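Local coordinates for protein gamma-glutamyltranspeptidase (Ggt) (PDB 5BPK) that probably cleaves and transfers the gamma-glutamyl group of glutathione and related compounds, as a member of the N-terminal nucleophile hydrolases, at residues A121-M126 and R134-G139; K84-V89 and A166-P171; I20-G25 and P51-L56. All coordinates share one frame; numbering follows the deposited sequence.

Contact 1 of 3, residues A121-M126 and R134-G139. With EDO (1,2-ethanediol), chain R.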
loop_
_atom_site.group_PDB
_atom_site.type_symbol
_atom_site.label_atom_id
_atom_site.label_comp_id
_atom_site.label_asym_id
_atom_site.label_seq_id
_atom_site.Cartn_x
_atom_site.Cartn_y
_atom_site.Cartn_z
ATOM N N ALA B 121 -2.785 -18.953 0.058
ATOM C CA ALA B 121 -3.924 -19.387 -0.768
ATOM C C ALA B 121 -4.013 -18.579 -2.065
ATOM O O ALA B 121 -3.867 -17.345 -2.040
ATOM C CB ALA B 121 -5.226 -19.270 0.004
ATOM N N PRO B 122 -4.239 -19.269 -3.197
ATOM C CA PRO B 122 -4.383 -18.551 -4.459
ATOM C C PRO B 122 -5.476 -17.484 -4.419
ATOM O O PRO B 122 -6.478 -17.654 -3.727
ATOM C CB PRO B 122 -4.754 -19.661 -5.442
ATOM C CG PRO B 122 -3.978 -20.842 -4.923
ATOM C CD PRO B 122 -4.139 -20.729 -3.417
ATOM N N ARG B 123 -5.255 -16.406 -5.170
ATOM C CA ARG B 123 -6.102 -15.218 -5.162
ATOM C C ARG B 123 -6.734 -14.998 -6.529
ATOM O O ARG B 123 -6.130 -15.335 -7.547
ATOM C CB ARG B 123 -5.262 -13.990 -4.806
ATOM C CG ARG B 123 -4.850 -13.968 -3.354
ATOM C CD ARG B 123 -3.705 -12.952 -3.079
ATOM N NE ARG B 123 -3.153 -13.237 -1.755
ATOM C CZ ARG B 123 -1.986 -12.828 -1.287
ATOM N NH1 ARG B 123 -1.163 -12.097 -2.022
ATOM N NH2 ARG B 123 -1.632 -13.192 -0.063
ATOM N N PHE B 124 -7.949 -14.443 -6.538
ATOM C CA PHE B 124 -8.610 -13.997 -7.772
ATOM C C PHE B 124 -8.871 -12.502 -7.662
ATOM O O PHE B 124 -8.699 -11.911 -6.603
ATOM C CB PHE B 124 -9.916 -14.763 -8.058
ATOM C CG PHE B 124 -10.968 -14.591 -7.002
ATOM C CD1 PHE B 124 -11.900 -13.558 -7.077
ATOM C CD2 PHE B 124 -11.004 -15.443 -5.916
ATOM C CE1 PHE B 124 -12.856 -13.398 -6.082
ATOM C CE2 PHE B 124 -11.938 -15.280 -4.915
ATOM C CZ PHE B 124 -12.869 -14.254 -4.990
ATOM N N HIS B 125 -9.273 -11.888 -8.765
ATOM C CA HIS B 125 -9.445 -10.443 -8.801
ATOM C C HIS B 125 -10.404 -10.035 -9.909
ATOM O O HIS B 125 -10.311 -10.523 -11.031
ATOM C CB HIS B 125 -8.063 -9.799 -8.986
ATOM C CG HIS B 125 -8.080 -8.317 -9.184
ATOM N ND1 HIS B 125 -8.326 -7.426 -8.163
ATOM C CD2 HIS B 125 -7.846 -7.568 -10.292
ATOM C CE1 HIS B 125 -8.254 -6.193 -8.633
ATOM N NE2 HIS B 125 -7.954 -6.249 -9.920
ATOM N N MET B 126 -11.306 -9.126 -9.564
ATOM C CA MET B 126 -12.199 -8.462 -10.502
ATOM C C MET B 126 -12.192 -6.976 -10.161
ATOM O O MET B 126 -12.451 -6.612 -9.024
ATOM C CB MET B 126 -13.605 -9.066 -10.380
ATOM C CG MET B 126 -14.761 -8.244 -10.936
ATOM S SD MET B 126 -14.692 -7.874 -12.688
ATOM C CE MET B 126 -15.080 -9.487 -13.408
ATOM N N ARG B 134 -9.397 -12.245 -13.032
ATOM C CA ARG B 134 -7.973 -12.512 -13.007
ATOM C C ARG B 134 -7.678 -13.569 -11.949
ATOM O O ARG B 134 -8.140 -13.457 -10.808
ATOM C CB ARG B 134 -7.217 -11.212 -12.713
ATOM C CG ARG B 134 -5.758 -11.383 -12.400
ATOM C CD ARG B 134 -5.057 -10.072 -12.242
ATOM N NE ARG B 134 -3.631 -10.292 -12.016
ATOM C CZ ARG B 134 -2.677 -9.377 -12.163
ATOM N NH1 ARG B 134 -2.985 -8.136 -12.526
ATOM N NH2 ARG B 134 -1.400 -9.705 -11.946
ATOM N N ILE B 135 -6.920 -14.588 -12.346
ATOM C CA ILE B 135 -6.498 -15.662 -11.447
ATOM C C ILE B 135 -4.977 -15.859 -11.494
ATOM O O ILE B 135 -4.285 -15.269 -12.340
ATOM C CB ILE B 135 -7.257 -16.984 -11.769
ATOM C CG1 ILE B 135 -6.870 -17.543 -13.142
ATOM C CG2 ILE B 135 -8.752 -16.740 -11.703
ATOM C CD1 ILE B 135 -7.199 -18.999 -13.310
ATOM N N GLU B 136 -4.478 -16.714 -10.603
ATOM C CA GLU B 136 -3.055 -17.068 -10.533
ATOM C C GLU B 136 -2.845 -18.478 -11.040
ATOM O O GLU B 136 -3.754 -19.314 -10.986
ATOM C CB GLU B 136 -2.534 -16.940 -9.090
ATOM C CG GLU B 136 -2.671 -15.524 -8.531
ATOM C CD GLU B 136 -2.264 -15.403 -7.085
ATOM O OE1 GLU B 136 -2.623 -16.298 -6.263
ATOM O OE2 GLU B 136 -1.554 -14.412 -6.761
ATOM N N LYS B 137 -1.632 -18.746 -11.518
ATOM C CA LYS B 137 -1.306 -20.063 -12.057
ATOM C C LYS B 137 -1.546 -21.129 -10.983
ATOM O O LYS B 137 -1.185 -20.937 -9.826
ATOM C CB LYS B 137 0.137 -20.099 -12.553
ATOM C CG LYS B 137 0.454 -21.313 -13.427
ATOM C CD LYS B 137 1.788 -21.188 -14.169
ATOM C CE LYS B 137 2.947 -20.961 -13.222
ATOM N NZ LYS B 137 4.288 -21.198 -13.837
ATOM N N PHE B 138 -2.152 -22.244 -11.388
ATOM C CA PHE B 138 -2.506 -23.367 -10.507
ATOM C C PHE B 138 -3.560 -23.023 -9.461
ATOM O O PHE B 138 -3.850 -23.829 -8.577
ATOM C CB PHE B 138 -1.254 -23.937 -9.821
ATOM C CG PHE B 138 -0.151 -24.282 -10.777
ATOM C CD1 PHE B 138 -0.377 -25.193 -11.803
ATOM C CD2 PHE B 138 1.106 -23.703 -10.662
ATOM C CE1 PHE B 138 0.618 -25.513 -12.697
ATOM C CE2 PHE B 138 2.122 -24.028 -11.559
ATOM C CZ PHE B 138 1.870 -24.939 -12.578
ATOM N N GLY B 139 -4.148 -21.835 -9.565
ATOM C CA GLY B 139 -5.043 -21.342 -8.536
ATOM C C GLY B 139 -6.486 -21.779 -8.658
ATOM O O GLY B 139 -7.245 -21.667 -7.694
HETATM C C1 EDO R . -8.089 -18.419 -6.952
HETATM O O1 EDO R . -9.515 -18.572 -7.009
HETATM C C2 EDO R . -7.532 -18.174 -8.359
HETATM O O2 EDO R . -6.104 -17.953 -8.377
#

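Contact 2 of 3, residues K84-V89 and A166-P171. With EDO (1,2-ethanediol), chain P.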
loop_
_atom_site.group_PDB
_atom_site.type_symbol
_atom_site.label_atom_id
_atom_site.label_comp_id
_atom_site.label_asym_id
_atom_site.label_seq_id
_atom_site.Cartn_x
_atom_site.Cartn_y
_atom_site.Cartn_z
ATOM N N LYS B 84 -10.130 -6.317 20.666
ATOM C CA LYS B 84 -8.725 -6.723 20.814
ATOM C C LYS B 84 -8.175 -7.116 19.446
ATOM O O LYS B 84 -8.902 -7.608 18.601
ATOM C CB LYS B 84 -8.576 -7.886 21.791
ATOM C CG LYS B 84 -8.905 -7.519 23.243
ATOM C CD LYS B 84 -8.726 -8.708 24.181
ATOM N N VAL B 85 -6.887 -6.894 19.240
ATOM C CA VAL B 85 -6.244 -7.189 17.960
ATOM C C VAL B 85 -6.398 -8.668 17.634
ATOM O O VAL B 85 -6.082 -9.539 18.466
ATOM C CB VAL B 85 -4.749 -6.793 17.980
ATOM C CG1 VAL B 85 -4.038 -7.214 16.687
ATOM C CG2 VAL B 85 -4.609 -5.286 18.203
ATOM N N PHE B 86 -6.912 -8.931 16.435
ATOM C CA PHE B 86 -7.066 -10.283 15.898
ATOM C C PHE B 86 -6.194 -10.475 14.650
ATOM O O PHE B 86 -5.456 -11.458 14.555
ATOM C CB PHE B 86 -8.552 -10.561 15.606
ATOM C CG PHE B 86 -8.821 -11.910 14.987
ATOM C CD1 PHE B 86 -8.534 -13.077 15.676
ATOM C CD2 PHE B 86 -9.402 -12.013 13.725
ATOM C CE1 PHE B 86 -8.801 -14.325 15.115
ATOM C CE2 PHE B 86 -9.666 -13.249 13.151
ATOM C CZ PHE B 86 -9.364 -14.412 13.850
ATOM N N LEU B 87 -6.295 -9.552 13.690
ATOM C CA LEU B 87 -5.444 -9.566 12.496
ATOM C C LEU B 87 -4.833 -8.203 12.207
ATOM O O LEU B 87 -5.473 -7.174 12.414
ATOM C CB LEU B 87 -6.239 -10.001 11.259
ATOM C CG LEU B 87 -6.867 -11.398 11.266
ATOM C CD1 LEU B 87 -7.865 -11.566 10.107
ATOM C CD2 LEU B 87 -5.778 -12.483 11.212
ATOM N N VAL B 88 -3.590 -8.212 11.727
ATOM C CA VAL B 88 -2.926 -7.035 11.175
ATOM C C VAL B 88 -2.516 -7.427 9.760
ATOM O O VAL B 88 -1.770 -8.388 9.562
ATOM C CB VAL B 88 -1.704 -6.613 12.017
ATOM C CG1 VAL B 88 -1.202 -5.216 11.587
ATOM C CG2 VAL B 88 -2.049 -6.646 13.506
ATOM N N VAL B 89 -3.039 -6.719 8.768
ATOM C CA VAL B 89 -2.903 -7.163 7.392
ATOM C C VAL B 89 -2.849 -5.996 6.404
ATOM O O VAL B 89 -3.383 -4.924 6.650
ATOM C CB VAL B 89 -4.041 -8.150 7.047
ATOM C CG1 VAL B 89 -5.381 -7.467 7.141
ATOM C CG2 VAL B 89 -3.825 -8.814 5.693
ATOM N N ALA B 166 1.370 -10.336 7.393
ATOM C CA ALA B 166 0.211 -10.360 8.262
ATOM C C ALA B 166 0.501 -11.034 9.606
ATOM O O ALA B 166 1.374 -11.906 9.710
ATOM C CB ALA B 166 -0.955 -11.034 7.557
ATOM N N ILE B 167 -0.238 -10.603 10.624
ATOM C CA ILE B 167 -0.138 -11.139 11.980
ATOM C C ILE B 167 -1.523 -11.507 12.473
ATOM O O ILE B 167 -2.487 -10.768 12.232
ATOM C CB ILE B 167 0.479 -10.119 12.971
ATOM C CG1 ILE B 167 1.896 -9.736 12.561
ATOM C CG2 ILE B 167 0.462 -10.669 14.396
ATOM C CD1 ILE B 167 2.442 -8.480 13.280
ATOM N N GLN B 168 -1.624 -12.677 13.108
ATOM C CA GLN B 168 -2.806 -13.059 13.852
ATOM C C GLN B 168 -2.437 -13.158 15.329
ATOM O O GLN B 168 -1.396 -13.727 15.689
ATOM C CB GLN B 168 -3.383 -14.382 13.339
ATOM C CG GLN B 168 -4.655 -14.832 14.039
ATOM C CD GLN B 168 -5.159 -16.173 13.552
ATOM O OE1 GLN B 168 -4.405 -17.143 13.480
ATOM N NE2 GLN B 168 -6.441 -16.244 13.239
ATOM N N VAL B 169 -3.309 -12.624 16.182
ATOM C CA VAL B 169 -3.076 -12.629 17.623
ATOM C C VAL B 169 -4.214 -13.396 18.295
ATOM O O VAL B 169 -5.399 -13.122 18.050
ATOM C CB VAL B 169 -2.978 -11.211 18.201
ATOM C CG1 VAL B 169 -2.667 -11.257 19.683
ATOM C CG2 VAL B 169 -1.918 -10.410 17.467
ATOM N N LEU B 170 -3.843 -14.352 19.141
ATOM C CA LEU B 170 -4.820 -15.171 19.867
ATOM C C LEU B 170 -4.508 -15.165 21.355
ATOM O O LEU B 170 -3.333 -15.120 21.756
ATOM C CB LEU B 170 -4.837 -16.609 19.333
ATOM C CG LEU B 170 -5.083 -16.772 17.828
ATOM C CD1 LEU B 170 -4.829 -18.213 17.410
ATOM C CD2 LEU B 170 -6.496 -16.330 17.452
ATOM N N PRO B 171 -5.562 -15.201 22.186
ATOM C CA PRO B 171 -5.363 -15.172 23.627
ATOM C C PRO B 171 -4.842 -16.495 24.168
ATOM O O PRO B 171 -5.126 -17.557 23.607
ATOM C CB PRO B 171 -6.770 -14.912 24.159
ATOM C CG PRO B 171 -7.663 -15.556 23.158
ATOM C CD PRO B 171 -6.989 -15.342 21.832
HETATM C C1 EDO P . -5.637 -4.957 21.508
HETATM O O1 EDO P . -5.320 -6.341 21.778
HETATM C C2 EDO P . -5.654 -4.122 22.782
HETATM O O2 EDO P . -6.825 -3.284 22.863
#

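Contact 3 of 3, residues I20-G25 and P51-L56. With 4UD ((2S)-amino[(5S)-4,5-dihydro-1,2-oxazol-5-yl]acetic acid), chain O; EDO (1,2-ethanediol), chain Q.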
loop_
_atom_site.group_PDB
_atom_site.type_symbol
_atom_site.label_atom_id
_atom_site.label_comp_id
_atom_site.label_asym_id
_atom_site.label_seq_id
_atom_site.Cartn_x
_atom_site.Cartn_y
_atom_site.Cartn_z
ATOM N N ILE B 20 6.567 4.492 -3.272
ATOM C CA ILE B 20 6.893 5.511 -4.260
ATOM C C ILE B 20 6.121 5.281 -5.582
ATOM O O ILE B 20 6.409 5.901 -6.594
ATOM C CB ILE B 20 8.426 5.634 -4.471
ATOM C CG1 ILE B 20 9.107 4.264 -4.652
ATOM C CG2 ILE B 20 9.044 6.425 -3.318
ATOM C CD1 ILE B 20 10.608 4.383 -4.985
ATOM N N ASN B 21 5.098 4.423 -5.490
ATOM C CA ASN B 21 4.189 3.992 -6.551
ATOM C C ASN B 21 4.774 2.857 -7.399
ATOM O O ASN B 21 4.765 1.710 -6.954
ATOM C CB ASN B 21 3.613 5.147 -7.383
ATOM C CG ASN B 21 2.475 4.692 -8.280
ATOM O OD1 ASN B 21 1.883 3.641 -8.041
ATOM N ND2 ASN B 21 2.176 5.469 -9.315
ATOM N N ALA B 22 5.272 3.143 -8.602
ATOM C CA ALA B 22 5.886 2.095 -9.409
ATOM C C ALA B 22 7.156 1.569 -8.737
ATOM O O ALA B 22 7.646 2.132 -7.773
ATOM C CB ALA B 22 6.204 2.605 -10.814
ATOM N N SER B 23 7.659 0.456 -9.249
ATOM C CA SER B 23 8.948 -0.044 -8.840
ATOM C C SER B 23 10.004 1.024 -9.133
ATOM O O SER B 23 10.200 1.427 -10.295
ATOM C CB SER B 23 9.273 -1.337 -9.576
ATOM O OG SER B 23 10.485 -1.891 -9.109
ATOM N N TYR B 24 10.677 1.478 -8.072
ATOM C CA TYR B 24 11.663 2.575 -8.118
ATOM C C TYR B 24 11.034 3.938 -8.448
ATOM O O TYR B 24 11.721 4.872 -8.857
ATOM C CB TYR B 24 12.858 2.252 -9.023
ATOM C CG TYR B 24 13.564 0.976 -8.624
ATOM C CD1 TYR B 24 14.489 0.960 -7.579
ATOM C CD2 TYR B 24 13.304 -0.217 -9.278
ATOM C CE1 TYR B 24 15.128 -0.201 -7.208
ATOM C CE2 TYR B 24 13.943 -1.381 -8.916
ATOM C CZ TYR B 24 14.853 -1.368 -7.879
ATOM O OH TYR B 24 15.477 -2.521 -7.495
ATOM N N GLY B 25 9.727 4.045 -8.224
ATOM C CA GLY B 25 9.019 5.314 -8.317
ATOM C C GLY B 25 9.128 5.890 -9.711
ATOM O O GLY B 25 8.902 5.184 -10.715
ATOM N N PRO B 51 -7.048 5.344 -18.373
ATOM C CA PRO B 51 -6.596 4.320 -17.427
ATOM C C PRO B 51 -5.159 4.564 -16.998
ATOM O O PRO B 51 -4.310 4.863 -17.836
ATOM C CB PRO B 51 -6.693 3.023 -18.241
ATOM C CG PRO B 51 -6.488 3.457 -19.653
ATOM C CD PRO B 51 -7.096 4.825 -19.759
ATOM N N ASN B 52 -4.881 4.405 -15.704
ATOM C CA ASN B 52 -3.525 4.596 -15.178
ATOM C C ASN B 52 -2.741 3.282 -15.166
ATOM O O ASN B 52 -3.153 2.309 -15.801
ATOM C CB ASN B 52 -3.561 5.301 -13.804
ATOM C CG ASN B 52 -3.901 4.370 -12.627
ATOM O OD1 ASN B 52 -4.351 3.233 -12.795
ATOM N ND2 ASN B 52 -3.685 4.882 -11.417
ATOM N N LEU B 53 -1.611 3.266 -14.459
ATOM C CA LEU B 53 -0.727 2.090 -14.403
ATOM C C LEU B 53 -1.452 0.804 -13.983
ATOM O O LEU B 53 -1.019 -0.289 -14.344
ATOM C CB LEU B 53 0.452 2.352 -13.458
ATOM C CG LEU B 53 1.638 3.164 -13.997
ATOM C CD1 LEU B 53 2.621 3.481 -12.863
ATOM C CD2 LEU B 53 2.354 2.434 -15.129
ATOM N N TYR B 54 -2.536 0.935 -13.217
ATOM C CA TYR B 54 -3.290 -0.237 -12.738
ATOM C C TYR B 54 -4.632 -0.425 -13.455
ATOM O O TYR B 54 -5.451 -1.250 -13.044
ATOM C CB TYR B 54 -3.470 -0.166 -11.211
ATOM C CG TYR B 54 -2.172 0.164 -10.520
ATOM C CD1 TYR B 54 -1.171 -0.789 -10.424
ATOM C CD2 TYR B 54 -1.915 1.440 -10.025
ATOM C CE1 TYR B 54 0.037 -0.503 -9.822
ATOM C CE2 TYR B 54 -0.702 1.737 -9.421
ATOM C CZ TYR B 54 0.271 0.756 -9.324
ATOM O OH TYR B 54 1.491 1.037 -8.740
ATOM N N GLY B 55 -4.839 0.320 -14.539
ATOM C CA GLY B 55 -6.098 0.258 -15.285
ATOM C C GLY B 55 -7.276 0.900 -14.570
ATOM O O GLY B 55 -8.436 0.633 -14.891
ATOM N N LEU B 56 -6.986 1.733 -13.577
ATOM C CA LEU B 56 -8.023 2.450 -12.852
ATOM C C LEU B 56 -8.348 3.751 -13.591
ATOM O O LEU B 56 -7.471 4.380 -14.202
ATOM C CB LEU B 56 -7.575 2.717 -11.413
ATOM C CG LEU B 56 -7.342 1.465 -10.563
ATOM C CD1 LEU B 56 -6.561 1.829 -9.304
ATOM C CD2 LEU B 56 -8.654 0.756 -10.219
HETATM C C3 4UD O . 1.614 -0.049 -4.354
HETATM C C4 4UD O . 0.346 1.770 -4.477
HETATM C C5 4UD O . 1.587 1.210 -5.149
HETATM C C6 4UD O . -0.501 2.719 -5.336
HETATM C C8 4UD O . -1.616 3.222 -4.447
HETATM O O9 4UD O . -1.437 4.137 -3.680
HETATM O O10 4UD O . -2.839 2.645 -4.492
HETATM N N7 4UD O . 0.296 3.873 -5.774
HETATM O O2 4UD O . -0.463 0.639 -4.162
HETATM N N1 4UD O . 0.449 -0.285 -3.850
HETATM C C1 EDO Q . -7.127 6.059 -11.179
HETATM O O1 EDO Q . -7.555 6.374 -9.843
HETATM C C2 EDO Q . -6.573 7.277 -11.906
HETATM O O2 EDO Q . -7.017 7.303 -13.277
HETATM O O HOH W 1 3.473 -0.525 -8.030
#

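Contact 1 of 3, residues A121-M126 and R134-G139
His125 and Arg134 make a single antiparallel bridge, by which the loop following helix 115-120 is laid against strand 133-135 and the turn beyond it. The two bonds of this hydrogen-bonded pair are unequal: Arg134 N donates to His125 O at 2.8 Å, in the carbonyl plane, while the return bond from His125 N to Arg134 O is bent to 129° at the hydrogen and is weak. The same Arg134 O is approached by Phe124 CA at 3.1 Å, a CA-H...O contact.

Past this pair Arg123 O and Glu136 N do not bond directly. A 1,2-ethanediol, probably from the crystallisation liquor, stands between them: its O2 donates to Arg123 O at 2.7 Å and accepts from Glu136 N at 3.0 Å in a nearly straight bond.

Glu136 also crosses with its side chain. With CG beside its own backbone N (chi1 -60°) and the chain extended beyond, Glu136 OE1 accepts from Arg123 N at 2.9 Å, the donor standing 55° out of the carboxylate plane. Two bonds from elsewhere add to this grip, a salt bridge from Arg185 to OE1 and a bond from Met161 N to OE2. The guanidinium of Arg123 leads away, to Asp183 and Met161 O.

Pro122 CB rests on Gly139 CA at 3.5 Å. Gly139 comes back to this point because Glu136 to Gly139 fold into a type II beta turn, closed by Gly139 N to Glu136 O. Together these are the features of a single antiparallel bridge beside strand 133-135, followed by a type II turn and a carboxylate bonded to a main-chain N-H.

Contact 2 of 3, residues K84-V89 and A166-P171
Three backbone hydrogen bonds join Phe86, Val88, Ile167 and Val169 across two adjacent strands whose directions differ by 176°, which makes the pairing plainly antiparallel. Val88 and Ile167 are the hydrogen-bonded pair: Val88 N donates to Ile167 O at 2.8 Å and Ile167 N to Val88 O at 2.9 Å, both in the acceptor's carbonyl plane. The third bond, Val169 N to Phe86 O, arrives 35° above the carbonyl plane. It lies where the strand is distorted, since Phe86 and Leu87 both face Val79 on the far side in a classic beta bulge. Leu87 and Gln168 are the non-hydrogen-bonded pair; there Leu87 CA reaches Ile167 O, and Gln168 CA reaches Phe86 O at 3.2 Å, as CA-H...O contacts.

Among the side-chain contacts described here, only that of Leu87 with Gln168 is in register; the others are diagonal. These two point the same way, flank to flank, with Leu87 CD2 3.7 Å from Gln168 CB. The extended Gln168 chain carries its amide alongside the Phe86 ring: Gln168 NE2 comes to 3.5 Å from Phe86 CZ, the two planes being 54° apart. Leu170 CD2 touches the ring's edge at Phe86 CE1, 3.8 Å away. Val85 CG1 meets Val169 CG2 at 3.9 Å, the two side chains meeting at a slant.

The pair forms the middle of a four-stranded antiparallel sheet, with strand 77-81 beyond 84-89 and strand 176-181 beyond 166-171. Phe86, Val89 and Gln168 pack on helix 96-109, whereas Val85 and Val88 touch strand 13-19, consistent with the layered alpha-beta-beta-alpha sandwich of N-terminal nucleophile hydrolases.

Contact 3 of 3, residues I20-G25 and P51-L56
Asn21 and Tyr54 meet in the ligand pocket of this N-terminal nucleophile hydrolase, where two loops come together beside the bound dihydro-oxazolyl amino acid. CG of Asn21 lies opposite the backbone N (chi1 -169°), which carries the amide over to the tyrosine. There Asn21 OD1 accepts from Tyr54 OH at 2.7 Å, with the hydroxyl tilted 32° from the carbonyl plane. The ligand's amino nitrogen N7 also donates to Asn21 OD1, at 2.8 Å, so this one oxygen accepts hydrogen bonds from both the phenol and the ligand's amino group. Asn21 ND2 goes to Asn39 O, a bond that would fix which way round the amide sits, while Asp43, Ser72, Ser73 and Arg103 of the partner chain are further polar partners of the ligand.

The main chain of Asn21 takes part as well: a water donates to Asn21 O at 2.8 Å and to Tyr54 OH at 2.6 Å, lying, like Asn21 OD1, at the edge of the ring in its plane. Ala22 follows with an apolar touch, its CB 4.2 Å from Leu53 CD1. From there a type II beta turn, Ala22 to Gly25, leads the chain away from the 51-56 loop.

That second loop is shaped by Asn52: Asn52 OD1 accepts from Tyr54 N at 3.0 Å, which makes an Asx turn, and also from Leu56 N at 3.1 Å, the two donors reaching it from opposite faces of the amide plane.

From the N terminus, strand 13-19 leads into contact 3, which closes a loop of 25 residues, none helical or in a strand, and ends before the four-stranded sheet begins. Strand 84-89 then opens contact 2, closed only at strand 166-171 after 76 residues. Nested inside that span, contact 1 closes a loop of seven residues and lays the chain that follows helix 115-120 against strand 133-135; no contacts cross. Contacts 2 and 3 lie on opposite sides of the chain's centre, with centres about 30 Å apart: contact 2 joins the two middle strands of the sheet and contact 3 two loops at the ligand pocket. Contact 1 comes nearer to both, with nearest atoms about 8 Å from contact 2 and about 6 Å from contact 3.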